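PDB 2OXB: beta-fructofuranosidase, insoluble isoenzyme CWINV1 from Arabidopsis thaliana, which hydrolyses terminal non-reducing beta-D-fructofuranoside residues from substrates such as sucrose and 1-kestose and, less readily, neokestose and levan, in the plant cell wall. Local coordinates for residues V343-R347 against V359-T363. The protein carries 1 engineered substitution. Numbering follows the deposited sequence.
Sequences VKNLR and VYGVT
Lys344 carries most of the contact with its methylene chain. Lys344 CB lies 3.4 Å from Val362 CG1, and farther along its CD lies 3.4 Å from Val359 CG1. Lys344 CG lies near both methyls, 3.7 Å from Val359 CG1 and 3.8 Å from Val362 CG1. The torsions account for this course: chi1 of -157° turns CG away from the backbone N, and a bend at chi2 (-65°) leads the chain along Val359. Lys344 and Val362 cross at roughly a right angle, whereas Val359 meets the lysine more obliquely. Lys344 CE is still against Val359 CG1, at 3.5 Å, as it comes within 3.9 Å of Tyr360 N. Leu346, two residues along, adds a looser apolar contact, its CD1 4.2 Å from Val359 CG1. At the closest backbone approach the CA atoms of Lys344 and Gly361 remain 6.6 Å apart, and van der Waals contacts of side chains with side chains and with the loop backbone join the segments without strand pairing. Strand 521-530 probably helps to position both: Lys344 is hydrogen-bonded through its backbone to Ala528, whose side chain touches Val359, while Ser530 touches Val362 and its OG bonds to Thr363 N. The contact joins outermost strand 344-351 of one sheet to the end of strand 355-359 in another and its following loop, inter-sheet packing at the surface of the C-terminal beta-sandwich of glycosyl hydrolase family 32.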
ATOM      1  N   VAL A 343     -27.537  -3.305   7.652  1.00 44.39           N
ATOM      2  CA  VAL A 343     -26.530  -3.920   8.509  1.00 44.46           C
ATOM      3  C   VAL A 343     -26.754  -5.418   8.662  1.00 45.28           C
ATOM      4  O   VAL A 343     -27.714  -5.851   9.307  1.00 45.71           O
ATOM      5  CB  VAL A 343     -26.541  -3.313   9.916  1.00 44.68           C
ATOM      6  CG1 VAL A 343     -27.970  -3.299  10.462  1.00 43.70           C
ATOM      7  CG2 VAL A 343     -25.628  -4.123  10.830  1.00 43.94           C
ATOM      8  N   LYS A 344     -25.855  -6.204   8.077  1.00 44.65           N
ATOM      9  CA  LYS A 344     -25.949  -7.652   8.153  1.00 42.96           C
ATOM     10  C   LYS A 344     -25.162  -8.078   9.382  1.00 42.66           C
ATOM     11  O   LYS A 344     -23.983  -7.756   9.519  1.00 42.89           O
ATOM     12  CB  LYS A 344     -25.362  -8.276   6.887  1.00 41.60           C
ATOM     13  CG  LYS A 344     -25.869  -9.677   6.583  1.00 42.29           C
ATOM     14  CD  LYS A 344     -25.440 -10.684   7.642  1.00 41.17           C
ATOM     15  CE  LYS A 344     -26.106 -12.025   7.413  1.00 39.02           C
ATOM     16  NZ  LYS A 344     -27.571 -11.906   7.513  1.00 35.39           N
ATOM     17  N   ASN A 345     -25.828  -8.781  10.288  1.00 42.50           N
ATOM     18  CA  ASN A 345     -25.185  -9.236  11.507  1.00 42.32           C
ATOM     19  C   ASN A 345     -25.305 -10.729  11.712  1.00 43.34           C
ATOM     20  O   ASN A 345     -26.199 -11.382  11.174  1.00 43.85           O
ATOM     21  CB  ASN A 345     -25.787  -8.551  12.721  1.00 41.71           C
ATOM     22  CG  ASN A 345     -25.240  -9.096  14.014  1.00 42.34           C
ATOM     23  OD1 ASN A 345     -24.215  -8.632  14.521  1.00 41.75           O
ATOM     24  ND2 ASN A 345     -25.909 -10.107  14.550  1.00 42.62           N
ATOM     25  N   LEU A 346     -24.396 -11.249  12.522  1.00 43.19           N
ATOM     26  CA  LEU A 346     -24.350 -12.660  12.851  1.00 42.86           C
ATOM     27  C   LEU A 346     -23.490 -12.777  14.093  1.00 42.88           C
ATOM     28  O   LEU A 346     -22.295 -12.469  14.070  1.00 43.30           O
ATOM     29  CB  LEU A 346     -23.735 -13.458  11.699  1.00 42.24           C
ATOM     30  CG  LEU A 346     -24.568 -13.560  10.420  1.00 41.55           C
ATOM     31  CD1 LEU A 346     -23.661 -13.810   9.243  1.00 42.49           C
ATOM     32  CD2 LEU A 346     -25.604 -14.654  10.560  1.00 41.02           C
ATOM     33  N   ARG A 347     -24.101 -13.194  15.191  1.00 41.68           N
ATOM     34  CA  ARG A 347     -23.342 -13.331  16.415  1.00 42.32           C
ATOM     35  C   ARG A 347     -23.495 -14.694  17.055  1.00 41.79           C
ATOM     36  O   ARG A 347     -24.510 -15.368  16.882  1.00 42.46           O
ATOM     37  CB  ARG A 347     -23.737 -12.245  17.402  1.00 43.18           C
ATOM     38  CG  ARG A 347     -25.216 -12.086  17.608  1.00 42.61           C
ATOM     39  CD  ARG A 347     -25.416 -11.062  18.692  1.00 42.38           C
ATOM     40  NE  ARG A 347     -24.693  -9.839  18.365  1.00 41.14           N
ATOM     41  CZ  ARG A 347     -24.477  -8.849  19.222  1.00 41.37           C
ATOM     42  NH1 ARG A 347     -24.925  -8.935  20.471  1.00 42.02           N
ATOM     43  NH2 ARG A 347     -23.826  -7.767  18.823  1.00 39.91           N
ATOM     44  N   VAL A 359     -23.572 -15.484   4.319  1.00 34.47           N
ATOM     45  CA  VAL A 359     -23.958 -14.143   4.745  1.00 34.26           C
ATOM     46  C   VAL A 359     -24.859 -13.677   3.606  1.00 34.45           C
ATOM     47  O   VAL A 359     -24.362 -13.347   2.523  1.00 35.40           O
ATOM     48  CB  VAL A 359     -22.732 -13.203   4.838  1.00 33.84           C
ATOM     49  CG1 VAL A 359     -23.119 -11.905   5.543  1.00 33.33           C
ATOM     50  CG2 VAL A 359     -21.597 -13.889   5.567  1.00 33.20           C
ATOM     51  N   TYR A 360     -26.170 -13.646   3.860  1.00 33.04           N
ATOM     52  CA  TYR A 360     -27.183 -13.292   2.848  1.00 32.26           C
ATOM     53  C   TYR A 360     -27.368 -11.843   2.331  1.00 34.11           C
ATOM     54  O   TYR A 360     -26.696 -11.424   1.377  1.00 34.74           O
ATOM     55  CB  TYR A 360     -28.555 -13.833   3.294  1.00 27.76           C
ATOM     56  CG  TYR A 360     -28.689 -15.355   3.268  1.00 26.00           C
ATOM     57  CD1 TYR A 360     -28.853 -16.078   4.446  1.00 25.08           C
ATOM     58  CD2 TYR A 360     -28.691 -16.067   2.059  1.00 24.30           C
ATOM     59  CE1 TYR A 360     -29.020 -17.464   4.429  1.00 24.03           C
ATOM     60  CE2 TYR A 360     -28.859 -17.459   2.028  1.00 22.31           C
ATOM     61  CZ  TYR A 360     -29.024 -18.153   3.221  1.00 23.79           C
ATOM     62  OH  TYR A 360     -29.210 -19.525   3.227  1.00 20.63           O
ATOM     63  N   GLY A 361     -28.302 -11.110   2.941  1.00 34.38           N
ATOM     64  CA  GLY A 361     -28.621  -9.748   2.522  1.00 34.06           C
ATOM     65  C   GLY A 361     -27.529  -8.691   2.442  1.00 35.17           C
ATOM     66  O   GLY A 361     -27.494  -7.750   3.248  1.00 36.58           O
ATOM     67  N   VAL A 362     -26.654  -8.818   1.450  1.00 33.16           N
ATOM     68  CA  VAL A 362     -25.554  -7.871   1.271  1.00 31.65           C
ATOM     69  C   VAL A 362     -24.972  -7.949  -0.134  1.00 30.38           C
ATOM     70  O   VAL A 362     -24.928  -9.022  -0.741  1.00 30.35           O
ATOM     71  CB  VAL A 362     -24.397  -8.132   2.279  1.00 30.80           C
ATOM     72  CG1 VAL A 362     -24.755  -7.574   3.637  1.00 30.24           C
ATOM     73  CG2 VAL A 362     -24.109  -9.637   2.376  1.00 30.47           C
ATOM     74  N   THR A 363     -24.539  -6.807  -0.656  1.00 28.40           N
ATOM     75  CA  THR A 363     -23.935  -6.793  -1.978  1.00 28.18           C
ATOM     76  C   THR A 363     -22.597  -7.518  -1.828  1.00 26.98           C
ATOM     77  O   THR A 363     -21.552  -6.893  -1.650  1.00 27.30           O
ATOM     78  CB  THR A 363     -23.733  -5.338  -2.518  1.00 27.81           C
ATOM     79  OG1 THR A 363     -23.328  -4.465  -1.456  1.00 28.12           O
ATOM     80  CG2 THR A 363     -25.022  -4.817  -3.134  1.00 27.32           C
TER